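Local coordinates for glutathione S-transferase, N-terminal domain protein (Pseudomonas putida, PDB 4NAX) that binds glutathione disulfide, one molecule per subunit of a dimer, and is probably a glutathione transferase, at residues S5-T10 with G82-L87; I63-S66 with P72-L75; L21-L26 with V32-M37; R159-L164 with K208-V213; Y113-W118 with W173-Y178. All blocks are in the same frame, centred on the assembly; numbering follows the deposited sequence. Where two conformers were deposited one is given.

Overall arrangement
Interactions 1, 2 and 3 gather in the thioredoxin-like, glutathione-binding N-terminal part, whose mixed sheet has the order 45-49, 21-25, 73-76, 85-88. They reach strands 85-88, 73-76 and 21-25 respectively, which are neighbours; the centres of interactions 1 and 2 lie about 9 Å apart, those of 2 and 3 about 11 Å. Along the chain, interaction 3 and then interaction 2 fall within the span of interaction 1. Interactions 4 and 5 follow, their segments alternating, in the helical part, with centres about 15 Å apart, and meet where L164 touches M174. The centres of 1 and 4 are about 39 Å apart, yet both contacts, like interaction 5, touch the second subunit, so both parts face the dimer partner.

Interaction 1: S5-T10 with G82-L87; sequences SAFPIT and GQPLPL
F7 lays its ring against two prolines, P84, just ahead of strand 85-88, and P86 within it. Its CE1 meets CB of P84 at 3.6 Å, and on the other branch CE2 approaches CG of P86 at 4.1 Å; CZ, between them, also lies near CB of P84. Both prolines come at a slant to the aromatic ring. L85, between them in sequence, points to the other side of the strand, so the alternation of an extended chain puts both pyrrolidine rings on the side of F7. The phenyl group extends there because CG is anti to the carbonyl carbon (chi1 -66°). Behind it the backbone is fastened: O of F7 accepts from N of T10 at 3.0 Å and from OG1 of T10 at 2.8 Å, the hydroxyl standing nearly in line with the carbonyl. A leucine in place of F7 would probably be too short to reach both prolines and would leave at least one of them with a gap where the ring now lies. Further out, L75 of strand 73-76 also touches F7 and P84, while P86 packs on L65 of helix 60-65 and its O is hydrogen-bonded to NE2 of Q114 of the second subunit. The contact is wholly apolar, so it probably contributes by shape and by partial shielding of carbon from water, alongside the packing of segment 5-10 on L75 and helix 60-65.

Interaction 2: I63-S66 with P72-L75; sequences ISLS and PAIL
L65 turns its CG anti to the backbone N (chi1 -174°), which carries both methyl groups across to strand 73-76, and S66 holds its OG likewise anti to N (chi1 -166°), beside A73. The two branches of L65 divide the strand between them. CD2 meets CB of A73 at 3.6 Å, whereas CD1 reaches CB of L75 at 3.9 Å; the two leucine side chains run at a slant to each other. Between these footholds CD1 of L65 also lies 3.6 Å from the carbonyl O of I74, a van der Waals contact of a methyl with the strand's backbone. A73 is touched a second time, by OG of S66 at 3.7 Å, but that hydroxyl has its polar partner elsewhere, in a hydrogen bond with O of K70. The first bond of I74 leads away from L65, and its side chain packs on I93 and Y96 of helix 90-101. An alanine at L65 would probably open a gap over A73 and L75 and strip the apolar cover from this side of the strand. P86 of strand 85-88 also touches L65. Just ahead of A73 stands P72, preceded by a cis peptide bond and touching the bound glutathione disulfide. A cis-proline leading into an antiparallel strand, with a helix packed on the sheet nearby, is the signature of the thioredoxin fold, here in the glutathione-binding domain of a GST.

Interaction 3: L21-L26 with V32-M37; sequences LQLYSL and VKVSIM
S25 and S35 are joined through one water, which lies 2.7 Å from OG of S25 and donates to OG of S35 at 3.2 Å. The bridge links the end of strand 21-25 to the first turns of helix 31-41. S35 has a further partner: its hydroxyl is also hydrogen-bonded to O of G226. Next to this polar link the contact is apolar. L23 carries its CG anti to the backbone N (chi1 174°), and from there CD1 meets CG1 of V34 at 3.6 Å; the two side chains pass each other in opposite directions, methyl against methyl. The second branch of L23, CD2, comes to 4.2 Å from CB of S35, so one leucine covers two successive helix residues. At the C-terminal end of the strand segment the backbones come no closer than a loose 4.4 Å, between O of L26 and N of V32; that oxygen is hydrogen-bonded to OG1 of T28. K33, on the same helix, touches the bound glutathione disulfide, and its NZ is hydrogen-bonded to N30, S90 and Q122. The strand and helix are the first two elements of a beta-alpha-beta unit completed by strand 45-49, whose Y45 packs on L23 and S35. Strand 21-25 is paired with 45-49 on one side and antiparallel with 73-76 on the other, and I93 of helix 90-101 touches V34.

Interaction 4: R159-L164 with K208-V213; sequences RLLGVL and KEVQRV
V210 directs its side chain at the helix 148-168, meeting L161 and L164, one turn apart. Its two methyl groups are shared out by torsion: CG2 lies anti to the carbonyl carbon and CG1 anti to the backbone N (chi1 179°). CG2 does most of the touching, at 3.8 Å from CB of L164 and also 3.8 Å from O of L161, so it settles against the helix backbone as well as against a side chain. CG1 of V210 faces the tip of L161, where CD2 stands 4.2 Å away. The first bond of the L164 side chain points across to V210, while that of L161 leaves at an angle and its CD2 methyl swings back to V210. The CA atoms of L164 and V210 are 6.6 Å apart. Within helix 208-219, E209 and R212, three residues apart, form a salt bridge: NE and NH2 of R212 both grip OE2 of E209, NH2 at 2.8 Å and nearly along the C-O axis, NE at 3.2 Å from the syn side and well out of the carboxylate plane. OE2 thus takes two bonds, which probably limits the turning of both groups. Near the start of helix 208-219, N of V210 donates to OD1 of D165. Helix 180-193 packs against both helices, with L192 touching L161, I185 touching L164 and V189 touching V210, while F121 of helix 109-137 packs on L164.

Interaction 5: Y113-W118 with W173-Y178; sequences YQTLQW and WMAEEY
A Met-aromatic contact joins the loop before helix 180-193 to the long helix 109-137, with M174 set over the indole of W118. CE of M174 lies 3.3 Å from CD2 of W118, at the bond shared by the two rings, and 3.6 Å from the centroid of the six-membered ring, 26° off its normal: a CH-pi contact over one face. The sulfur stays farther back, SD being 5.3 Å from the five-membered ring centroid, above the same face. M174 reaches this spot by folding, its chain bent at both chi2 (-57°) and chi3 (-66°), and it meets the indole at about a right angle. On the opposite face of W118, NE2 of Q117 sits 3.4 Å above the plane near the rim, so the indole is held between a methyl and an amide. This is the helical part of a GST subunit, where helix 109-137 also faces the dimer partner: F88 of the second subunit meets W118 edge-to-face, and its backbone N is hydrogen-bonded to OE1 of Q117. One turn earlier T115 brings its OG1 to 3.5 Å from CB of A175; that hydroxyl is hydrogen-bonded to O of Q111. The loop is fixed by its backbone, with N of M174 bonded to OD1 of D182 and O of M174 to NE2 of H167. I185 and L164 touch the M174 side chain from helices 180-193 and 148-168.

Interaction 1: S5-T10 with G82-L87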
# COMPACT_ATOMS: atom_id res chain seq x y z
N SER A 5 -24.74 4.96 -15.90
CA SER A 5 -24.42 5.36 -17.28
C SER A 5 -23.51 6.60 -17.38
O SER A 5 -22.89 6.82 -18.41
CB SER A 5 -25.71 5.57 -18.08
OG SER A 5 -26.45 6.72 -17.68
N ALA A 6 -23.42 7.38 -16.30
CA ALA A 6 -22.47 8.51 -16.22
C ALA A 6 -21.00 8.08 -16.19
O ALA A 6 -20.10 8.88 -16.43
CB ALA A 6 -22.78 9.37 -15.00
N PHE A 7 -20.76 6.81 -15.86
CA PHE A 7 -19.42 6.25 -15.78
C PHE A 7 -19.13 5.49 -17.06
O PHE A 7 -19.73 4.44 -17.30
CB PHE A 7 -19.35 5.34 -14.55
CG PHE A 7 -19.49 6.09 -13.27
CD1 PHE A 7 -20.76 6.38 -12.77
CD2 PHE A 7 -18.38 6.54 -12.58
CE1 PHE A 7 -20.90 7.12 -11.61
CE2 PHE A 7 -18.51 7.27 -11.42
CZ PHE A 7 -19.77 7.56 -10.92
N PRO A 8 -18.18 5.99 -17.88
CA PRO A 8 -17.92 5.33 -19.17
C PRO A 8 -17.49 3.87 -19.09
O PRO A 8 -17.64 3.13 -20.05
CB PRO A 8 -16.81 6.19 -19.78
CG PRO A 8 -17.04 7.54 -19.20
CD PRO A 8 -17.51 7.31 -17.80
N ILE A 9 -16.96 3.43 -17.95
CA ILE A 9 -16.61 2.02 -17.82
C ILE A 9 -17.81 1.11 -18.14
O ILE A 9 -17.63 -0.00 -18.65
CB ILE A 9 -15.99 1.74 -16.43
CG1 ILE A 9 -15.30 0.38 -16.42
CG2 ILE A 9 -17.02 1.85 -15.31
CD1 ILE A 9 -14.35 0.17 -15.26
N THR A 10 -19.01 1.59 -17.83
CA THR A 10 -20.22 0.79 -18.02
C THR A 10 -20.60 0.63 -19.49
O THR A 10 -21.43 -0.22 -19.82
CB THR A 10 -21.42 1.35 -17.23
OG1 THR A 10 -21.80 2.63 -17.77
CG2 THR A 10 -21.09 1.45 -15.73
N GLY A 82 -25.83 7.22 -0.86
CA GLY A 82 -26.62 6.55 -1.90
C GLY A 82 -26.22 6.97 -3.31
O GLY A 82 -26.99 6.78 -4.23
N GLN A 83 -25.03 7.55 -3.45
CA GLN A 83 -24.49 7.98 -4.74
C GLN A 83 -23.41 6.97 -5.17
O GLN A 83 -22.76 6.38 -4.31
CB GLN A 83 -23.87 9.39 -4.61
CG GLN A 83 -24.86 10.51 -4.32
CD GLN A 83 -25.83 10.68 -5.45
OE1 GLN A 83 -26.87 10.04 -5.46
NE2 GLN A 83 -25.46 11.48 -6.44
N PRO A 84 -23.20 6.79 -6.49
CA PRO A 84 -22.15 5.86 -6.90
C PRO A 84 -20.77 6.25 -6.40
O PRO A 84 -20.44 7.44 -6.33
CB PRO A 84 -22.21 5.91 -8.44
CG PRO A 84 -23.64 6.26 -8.71
CD PRO A 84 -23.98 7.27 -7.65
N LEU A 85 -19.98 5.25 -6.03
CA LEU A 85 -18.60 5.46 -5.64
C LEU A 85 -17.68 4.65 -6.54
O LEU A 85 -17.74 3.42 -6.50
CB LEU A 85 -18.38 5.03 -4.19
CG LEU A 85 -16.95 5.25 -3.69
CD1 LEU A 85 -16.70 6.72 -3.44
CD2 LEU A 85 -16.64 4.43 -2.45
N PRO A 86 -16.84 5.32 -7.34
CA PRO A 86 -15.76 4.64 -8.06
C PRO A 86 -14.56 4.46 -7.15
O PRO A 86 -14.30 5.32 -6.31
CB PRO A 86 -15.43 5.63 -9.16
CG PRO A 86 -15.66 6.97 -8.52
CD PRO A 86 -16.80 6.77 -7.55
N LEU A 87 -13.85 3.35 -7.27
CA LEU A 87 -12.67 3.14 -6.43
C LEU A 87 -11.74 2.12 -7.05
O LEU A 87 -12.19 1.08 -7.53
CB LEU A 87 -13.07 2.68 -5.02
CG LEU A 87 -12.11 3.01 -3.89
CD1 LEU A 87 -11.96 4.52 -3.68
CD2 LEU A 87 -12.56 2.36 -2.61

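Interaction 2: I63-S66 with P72-L75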
# COMPACT_ATOMS: atom_id res chain seq x y z
N ILE A 63 -9.83 3.03 -17.90
CA ILE A 63 -9.01 4.03 -17.27
C ILE A 63 -9.84 5.18 -16.72
O ILE A 63 -9.45 5.81 -15.73
CB ILE A 63 -7.90 4.50 -18.24
CG1 ILE A 63 -6.91 3.35 -18.45
CG2 ILE A 63 -7.17 5.74 -17.73
CD1 ILE A 63 -5.90 3.58 -19.54
N SER A 64 -10.99 5.46 -17.34
CA SER A 64 -11.87 6.54 -16.87
C SER A 64 -12.29 6.35 -15.43
O SER A 64 -12.59 7.31 -14.73
CB SER A 64 -13.11 6.69 -17.76
OG SER A 64 -14.04 5.63 -17.63
N LEU A 65 -12.32 5.10 -14.97
CA LEU A 65 -12.56 4.83 -13.57
C LEU A 65 -11.25 4.47 -12.87
O LEU A 65 -10.91 5.04 -11.83
CB LEU A 65 -13.58 3.73 -13.41
CG LEU A 65 -13.98 3.51 -11.95
CD1 LEU A 65 -15.41 3.07 -11.83
CD2 LEU A 65 -13.05 2.52 -11.29
N SER A 66 -10.49 3.55 -13.45
CA SER A 66 -9.31 3.02 -12.79
C SER A 66 -8.06 3.69 -13.37
O SER A 66 -7.47 3.22 -14.34
CB SER A 66 -9.30 1.51 -12.97
OG SER A 66 -8.37 0.96 -12.08
N PRO A 72 -7.73 -4.66 -9.27
CA PRO A 72 -9.18 -4.52 -9.35
C PRO A 72 -9.65 -3.06 -9.24
O PRO A 72 -8.95 -2.19 -8.72
CB PRO A 72 -9.67 -5.32 -8.16
CG PRO A 72 -8.60 -5.10 -7.13
CD PRO A 72 -7.30 -5.10 -7.94
N ALA A 73 -10.89 -2.85 -9.67
CA ALA A 73 -11.59 -1.57 -9.49
C ALA A 73 -13.05 -1.91 -9.25
O ALA A 73 -13.53 -2.98 -9.67
CB ALA A 73 -11.42 -0.67 -10.69
N ILE A 74 -13.75 -1.02 -8.58
CA ILE A 74 -15.17 -1.17 -8.34
C ILE A 74 -15.94 0.10 -8.69
O ILE A 74 -15.39 1.20 -8.72
CB ILE A 74 -15.50 -1.56 -6.88
CG1 ILE A 74 -15.06 -0.49 -5.87
CG2 ILE A 74 -14.89 -2.92 -6.55
CD1 ILE A 74 -15.67 -0.62 -4.50
N LEU A 75 -17.24 -0.09 -8.91
CA LEU A 75 -18.21 1.02 -9.00
C LEU A 75 -19.39 0.58 -8.16
O LEU A 75 -20.13 -0.34 -8.54
CB LEU A 75 -18.59 1.30 -10.43
CG LEU A 75 -19.60 2.43 -10.63
CD1 LEU A 75 -19.12 3.75 -10.04
CD2 LEU A 75 -19.87 2.56 -12.12

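Interaction 3: L21-L26 with V32-M37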
# COMPACT_ATOMS: atom_id res chain seq x y z
N LEU A 21 -23.12 -3.62 -6.53
CA LEU A 21 -21.72 -3.26 -6.70
C LEU A 21 -21.15 -3.98 -7.93
O LEU A 21 -21.34 -5.19 -8.11
CB LEU A 21 -20.96 -3.63 -5.43
CG LEU A 21 -19.47 -3.26 -5.44
CD1 LEU A 21 -19.01 -2.93 -4.03
CD2 LEU A 21 -18.59 -4.36 -6.01
N GLN A 22 -20.44 -3.21 -8.74
CA GLN A 22 -19.80 -3.68 -9.96
C GLN A 22 -18.32 -3.86 -9.69
O GLN A 22 -17.65 -2.95 -9.20
CB GLN A 22 -20.00 -2.67 -11.10
CG GLN A 22 -21.46 -2.31 -11.36
CD GLN A 22 -22.24 -3.43 -12.01
OE1 GLN A 22 -21.88 -3.90 -13.09
NE2 GLN A 22 -23.30 -3.86 -11.36
N LEU A 23 -17.82 -5.06 -10.00
CA LEU A 23 -16.41 -5.40 -9.85
C LEU A 23 -15.78 -5.60 -11.22
O LEU A 23 -16.30 -6.35 -12.03
CB LEU A 23 -16.26 -6.69 -9.05
CG LEU A 23 -14.86 -7.26 -8.94
CD1 LEU A 23 -13.91 -6.33 -8.18
CD2 LEU A 23 -14.89 -8.64 -8.29
N TYR A 24 -14.66 -4.93 -11.46
CA TYR A 24 -13.92 -5.02 -12.73
C TYR A 24 -12.56 -5.60 -12.38
O TYR A 24 -11.74 -4.93 -11.76
CB TYR A 24 -13.82 -3.66 -13.41
CG TYR A 24 -15.16 -2.94 -13.49
CD1 TYR A 24 -16.08 -3.18 -14.51
CD2 TYR A 24 -15.53 -2.04 -12.50
CE1 TYR A 24 -17.30 -2.51 -14.55
CE2 TYR A 24 -16.74 -1.36 -12.55
CZ TYR A 24 -17.63 -1.61 -13.55
OH TYR A 24 -18.82 -0.92 -13.58
N SER A 25 -12.34 -6.87 -12.72
CA SER A 25 -11.23 -7.59 -12.14
C SER A 25 -10.79 -8.76 -13.01
O SER A 25 -11.26 -8.94 -14.14
CB SER A 25 -11.60 -8.02 -10.71
OG SER A 25 -10.47 -8.47 -9.96
N LEU A 26 -9.88 -9.55 -12.46
CA LEU A 26 -9.29 -10.72 -13.10
C LEU A 26 -8.75 -11.57 -11.94
O LEU A 26 -8.29 -10.99 -10.95
CB LEU A 26 -8.17 -10.27 -14.04
CG LEU A 26 -7.58 -11.35 -14.95
CD1 LEU A 26 -8.61 -11.81 -15.96
CD2 LEU A 26 -6.35 -10.78 -15.63
N VAL A 32 -8.23 -11.12 -6.55
CA VAL A 32 -8.94 -12.05 -5.67
C VAL A 32 -9.06 -11.52 -4.24
O VAL A 32 -9.93 -11.96 -3.51
CB VAL A 32 -8.35 -13.47 -5.69
CG1 VAL A 32 -8.32 -14.03 -7.10
CG2 VAL A 32 -6.99 -13.53 -5.02
N LYS A 33 -8.24 -10.55 -3.84
CA LYS A 33 -8.46 -9.94 -2.52
C LYS A 33 -9.91 -9.45 -2.48
O LYS A 33 -10.59 -9.61 -1.46
CB LYS A 33 -7.55 -8.74 -2.32
CG LYS A 33 -6.06 -9.01 -2.25
CD LYS A 33 -5.32 -7.69 -2.22
CE LYS A 33 -3.81 -7.80 -2.31
NZ LYS A 33 -3.20 -6.42 -2.41
N VAL A 34 -10.36 -8.80 -3.56
CA VAL A 34 -11.64 -8.14 -3.56
C VAL A 34 -12.80 -9.11 -3.75
O VAL A 34 -13.82 -9.01 -3.03
CB VAL A 34 -11.66 -6.99 -4.56
CG1 VAL A 34 -13.04 -6.36 -4.64
CG2 VAL A 34 -10.62 -5.94 -4.19
N SER A 35 -12.65 -10.06 -4.67
CA SER A 35 -13.69 -11.08 -4.79
C SER A 35 -13.80 -11.94 -3.52
O SER A 35 -14.92 -12.24 -3.07
CB SER A 35 -13.50 -11.93 -6.04
OG SER A 35 -12.15 -12.37 -6.10
N ILE A 36 -12.68 -12.31 -2.91
CA ILE A 36 -12.73 -13.02 -1.65
C ILE A 36 -13.48 -12.18 -0.61
O ILE A 36 -14.35 -12.69 0.10
CB ILE A 36 -11.32 -13.40 -1.14
CG1 ILE A 36 -10.73 -14.48 -2.03
CG2 ILE A 36 -11.40 -13.88 0.30
CD1 ILE A 36 -9.26 -14.73 -1.78
N MET A 37 -13.14 -10.90 -0.50
CA MET A 37 -13.80 -10.05 0.47
C MET A 37 -15.32 -10.02 0.26
O MET A 37 -16.08 -10.15 1.21
CB MET A 37 -13.22 -8.63 0.37
CG MET A 37 -13.85 -7.63 1.31
SD MET A 37 -13.55 -8.05 3.04
CE MET A 37 -14.19 -6.56 3.79
O HOH W 1 -11.49 -10.62 -8.66

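Interaction 4: R159-L164 with K208-V213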
# COMPACT_ATOMS: atom_id res chain seq x y z
N ARG A 159 12.82 -12.28 3.66
CA ARG A 159 12.80 -11.42 4.85
C ARG A 159 11.35 -11.12 5.27
O ARG A 159 10.98 -11.24 6.44
CB ARG A 159 13.58 -10.12 4.62
CG ARG A 159 13.84 -9.33 5.89
CD ARG A 159 14.34 -7.92 5.59
NE ARG A 159 13.30 -7.16 4.92
CZ ARG A 159 12.22 -6.65 5.52
NH1 ARG A 159 12.07 -6.71 6.84
NH2 ARG A 159 11.28 -6.07 4.80
N LEU A 160 10.52 -10.75 4.31
CA LEU A 160 9.10 -10.48 4.55
C LEU A 160 8.36 -11.70 5.06
O LEU A 160 7.54 -11.59 5.99
CB LEU A 160 8.42 -9.98 3.25
CG LEU A 160 8.85 -8.59 2.77
CD1 LEU A 160 8.44 -8.34 1.33
CD2 LEU A 160 8.31 -7.49 3.66
N LEU A 161 8.66 -12.87 4.49
CA LEU A 161 8.08 -14.11 5.00
C LEU A 161 8.46 -14.36 6.46
O LEU A 161 7.65 -14.84 7.24
CB LEU A 161 8.48 -15.30 4.13
CG LEU A 161 7.73 -15.36 2.79
CD1 LEU A 161 8.43 -16.29 1.81
CD2 LEU A 161 6.27 -15.79 2.96
N GLY A 162 9.70 -14.03 6.81
CA GLY A 162 10.15 -14.18 8.19
C GLY A 162 9.39 -13.27 9.13
O GLY A 162 9.04 -13.66 10.24
N VAL A 163 9.15 -12.04 8.70
CA VAL A 163 8.34 -11.11 9.50
C VAL A 163 6.96 -11.71 9.75
O VAL A 163 6.47 -11.72 10.88
CB VAL A 163 8.24 -9.72 8.83
CG1 VAL A 163 7.29 -8.83 9.59
CG2 VAL A 163 9.61 -9.05 8.74
N LEU A 164 6.33 -12.21 8.69
CA LEU A 164 5.04 -12.86 8.84
C LEU A 164 5.09 -14.05 9.77
O LEU A 164 4.22 -14.24 10.62
CB LEU A 164 4.50 -13.31 7.49
CG LEU A 164 4.02 -12.25 6.52
CD1 LEU A 164 3.56 -12.93 5.24
CD2 LEU A 164 2.88 -11.42 7.09
N LYS A 208 6.92 -22.23 8.98
CA LYS A 208 5.87 -23.16 9.39
C LYS A 208 4.59 -22.46 9.80
O LYS A 208 3.49 -23.00 9.62
CB LYS A 208 6.34 -24.05 10.54
CG LYS A 208 7.55 -24.93 10.20
CD LYS A 208 7.26 -25.85 9.01
CE LYS A 208 8.18 -27.06 8.98
NZ LYS A 208 9.60 -26.67 8.74
N GLU A 209 4.73 -21.26 10.35
CA GLU A 209 3.54 -20.52 10.78
C GLU A 209 2.80 -19.96 9.56
O GLU A 209 1.57 -20.01 9.49
CB GLU A 209 3.89 -19.40 11.76
CG GLU A 209 4.78 -19.83 12.93
CD GLU A 209 4.16 -20.92 13.77
OE1 GLU A 209 4.92 -21.77 14.30
OE2 GLU A 209 2.93 -20.95 13.91
N VAL A 210 3.54 -19.41 8.61
CA VAL A 210 2.93 -18.95 7.36
C VAL A 210 2.23 -20.11 6.65
O VAL A 210 1.11 -19.96 6.16
CB VAL A 210 3.96 -18.31 6.43
CG1 VAL A 210 3.31 -17.86 5.14
CG2 VAL A 210 4.64 -17.12 7.10
N GLN A 211 2.87 -21.29 6.62
CA GLN A 211 2.26 -22.47 6.00
C GLN A 211 0.94 -22.84 6.68
O GLN A 211 -0.05 -23.12 6.02
CB GLN A 211 3.19 -23.67 6.09
CG GLN A 211 4.40 -23.61 5.18
CD GLN A 211 5.38 -24.73 5.47
OE1 GLN A 211 6.59 -24.51 5.50
NE2 GLN A 211 4.85 -25.92 5.73
N ARG A 212 0.96 -22.84 8.01
CA ARG A 212 -0.23 -23.18 8.78
C ARG A 212 -1.39 -22.24 8.49
O ARG A 212 -2.52 -22.68 8.26
CB ARG A 212 0.10 -23.18 10.27
CG ARG A 212 -1.10 -23.28 11.20
CD ARG A 212 -0.66 -23.35 12.65
NE ARG A 212 0.10 -22.15 13.03
CZ ARG A 212 -0.46 -20.99 13.37
NH1 ARG A 212 -1.77 -20.84 13.42
NH2 ARG A 212 0.31 -19.95 13.65
N VAL A 213 -1.12 -20.94 8.54
CA VAL A 213 -2.19 -19.95 8.36
C VAL A 213 -2.66 -19.91 6.89
O VAL A 213 -3.86 -19.80 6.63
CB VAL A 213 -1.76 -18.58 8.91
CG1 VAL A 213 -2.86 -17.56 8.67
CG2 VAL A 213 -1.49 -18.71 10.40

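Interaction 5: Y113-W118 with W173-Y178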
# COMPACT_ATOMS: atom_id res chain seq x y z
N TYR A 113 -6.30 -0.12 13.99
CA TYR A 113 -5.02 0.42 13.53
C TYR A 113 -3.98 -0.68 13.31
O TYR A 113 -3.23 -0.64 12.35
CB TYR A 113 -4.51 1.54 14.46
CG TYR A 113 -5.50 2.69 14.48
CD1 TYR A 113 -5.85 3.34 13.32
CD2 TYR A 113 -6.12 3.09 15.66
CE1 TYR A 113 -6.80 4.34 13.30
CE2 TYR A 113 -7.09 4.08 15.66
CZ TYR A 113 -7.43 4.70 14.48
OH TYR A 113 -8.42 5.66 14.49
N GLN A 114 -3.96 -1.71 14.15
CA GLN A 114 -3.05 -2.83 13.91
C GLN A 114 -3.38 -3.52 12.59
O GLN A 114 -2.48 -3.95 11.85
CB GLN A 114 -3.09 -3.87 15.03
CG GLN A 114 -2.72 -3.34 16.41
CD GLN A 114 -1.36 -2.66 16.44
OE1 GLN A 114 -0.36 -3.22 15.99
NE2 GLN A 114 -1.33 -1.45 16.96
N THR A 115 -4.68 -3.62 12.28
CA THR A 115 -5.10 -4.25 11.03
C THR A 115 -4.65 -3.42 9.82
O THR A 115 -4.11 -3.95 8.83
CB THR A 115 -6.61 -4.46 11.01
OG1 THR A 115 -6.99 -5.27 12.13
CG2 THR A 115 -7.02 -5.17 9.75
N LEU A 116 -4.85 -2.11 9.91
CA LEU A 116 -4.43 -1.22 8.83
C LEU A 116 -2.92 -1.23 8.64
O LEU A 116 -2.43 -1.15 7.53
CB LEU A 116 -4.96 0.20 9.06
CG LEU A 116 -6.46 0.37 9.05
CD1 LEU A 116 -6.87 1.80 9.36
CD2 LEU A 116 -7.08 -0.05 7.72
N GLN A 117 -2.17 -1.33 9.73
CA GLN A 117 -0.74 -1.50 9.68
C GLN A 117 -0.36 -2.72 8.84
O GLN A 117 0.47 -2.63 7.93
CB GLN A 117 -0.19 -1.65 11.10
CG GLN A 117 1.23 -2.14 11.22
CD GLN A 117 1.52 -2.39 12.68
OE1 GLN A 117 1.91 -1.50 13.42
NE2 GLN A 117 1.20 -3.59 13.13
N TRP A 118 -0.95 -3.87 9.14
CA TRP A 118 -0.60 -5.06 8.38
C TRP A 118 -1.08 -5.02 6.93
O TRP A 118 -0.41 -5.55 6.04
CB TRP A 118 -1.06 -6.31 9.12
CG TRP A 118 -0.23 -6.58 10.35
CD1 TRP A 118 -0.66 -6.53 11.66
CD2 TRP A 118 1.17 -6.90 10.41
NE1 TRP A 118 0.39 -6.81 12.51
CE2 TRP A 118 1.52 -7.04 11.76
CE3 TRP A 118 2.16 -7.08 9.44
CZ2 TRP A 118 2.82 -7.39 12.16
CZ3 TRP A 118 3.43 -7.43 9.83
CH2 TRP A 118 3.75 -7.57 11.18
N TRP A 173 -4.39 -15.47 13.14
CA TRP A 173 -4.49 -14.48 12.07
C TRP A 173 -3.59 -13.28 12.35
O TRP A 173 -2.96 -13.18 13.41
CB TRP A 173 -5.94 -14.04 11.86
CG TRP A 173 -6.90 -15.13 11.52
CD1 TRP A 173 -7.93 -15.57 12.30
CD2 TRP A 173 -6.97 -15.88 10.30
NE1 TRP A 173 -8.61 -16.58 11.65
CE2 TRP A 173 -8.05 -16.78 10.43
CE3 TRP A 173 -6.20 -15.90 9.13
CZ2 TRP A 173 -8.39 -17.68 9.42
CZ3 TRP A 173 -6.55 -16.80 8.11
CH2 TRP A 173 -7.64 -17.68 8.27
N MET A 174 -3.50 -12.37 11.39
CA MET A 174 -2.64 -11.20 11.57
C MET A 174 -3.05 -10.33 12.76
O MET A 174 -2.20 -9.86 13.53
CB MET A 174 -2.60 -10.36 10.30
CG MET A 174 -1.94 -11.06 9.11
SD MET A 174 -0.24 -11.61 9.36
CE MET A 174 0.61 -10.05 9.54
N ALA A 175 -4.35 -10.09 12.88
CA ALA A 175 -4.92 -9.37 14.01
C ALA A 175 -5.72 -10.36 14.85
O ALA A 175 -5.71 -11.56 14.59
CB ALA A 175 -5.77 -8.21 13.52
N GLU A 176 -6.38 -9.87 15.90
CA GLU A 176 -7.07 -10.76 16.84
C GLU A 176 -8.22 -11.54 16.22
O GLU A 176 -8.52 -12.65 16.65
CB GLU A 176 -7.52 -10.00 18.09
CG GLU A 176 -6.32 -9.59 18.95
CD GLU A 176 -6.63 -8.69 20.13
OE1 GLU A 176 -7.76 -8.18 20.23
OE2 GLU A 176 -5.72 -8.48 20.97
N GLU A 177 -8.84 -10.95 15.20
CA GLU A 177 -9.84 -11.63 14.39
C GLU A 177 -9.40 -11.65 12.93
O GLU A 177 -8.69 -10.74 12.47
CB GLU A 177 -11.21 -10.95 14.49
CG GLU A 177 -11.88 -11.05 15.85
CD GLU A 177 -11.33 -10.07 16.86
OE1 GLU A 177 -11.01 -10.51 17.98
OE2 GLU A 177 -11.20 -8.87 16.53
N TYR A 178 -9.83 -12.68 12.20
CA TYR A 178 -9.69 -12.73 10.76
C TYR A 178 -10.11 -11.38 10.17
O TYR A 178 -11.12 -10.80 10.57
CB TYR A 178 -10.57 -13.85 10.20
CG TYR A 178 -10.58 -14.01 8.69
CD1 TYR A 178 -9.42 -14.32 8.00
CD2 TYR A 178 -11.77 -13.92 7.98
CE1 TYR A 178 -9.44 -14.53 6.63
CE2 TYR A 178 -11.80 -14.13 6.62
CZ TYR A 178 -10.64 -14.43 5.93
OH TYR A 178 -10.66 -14.67 4.57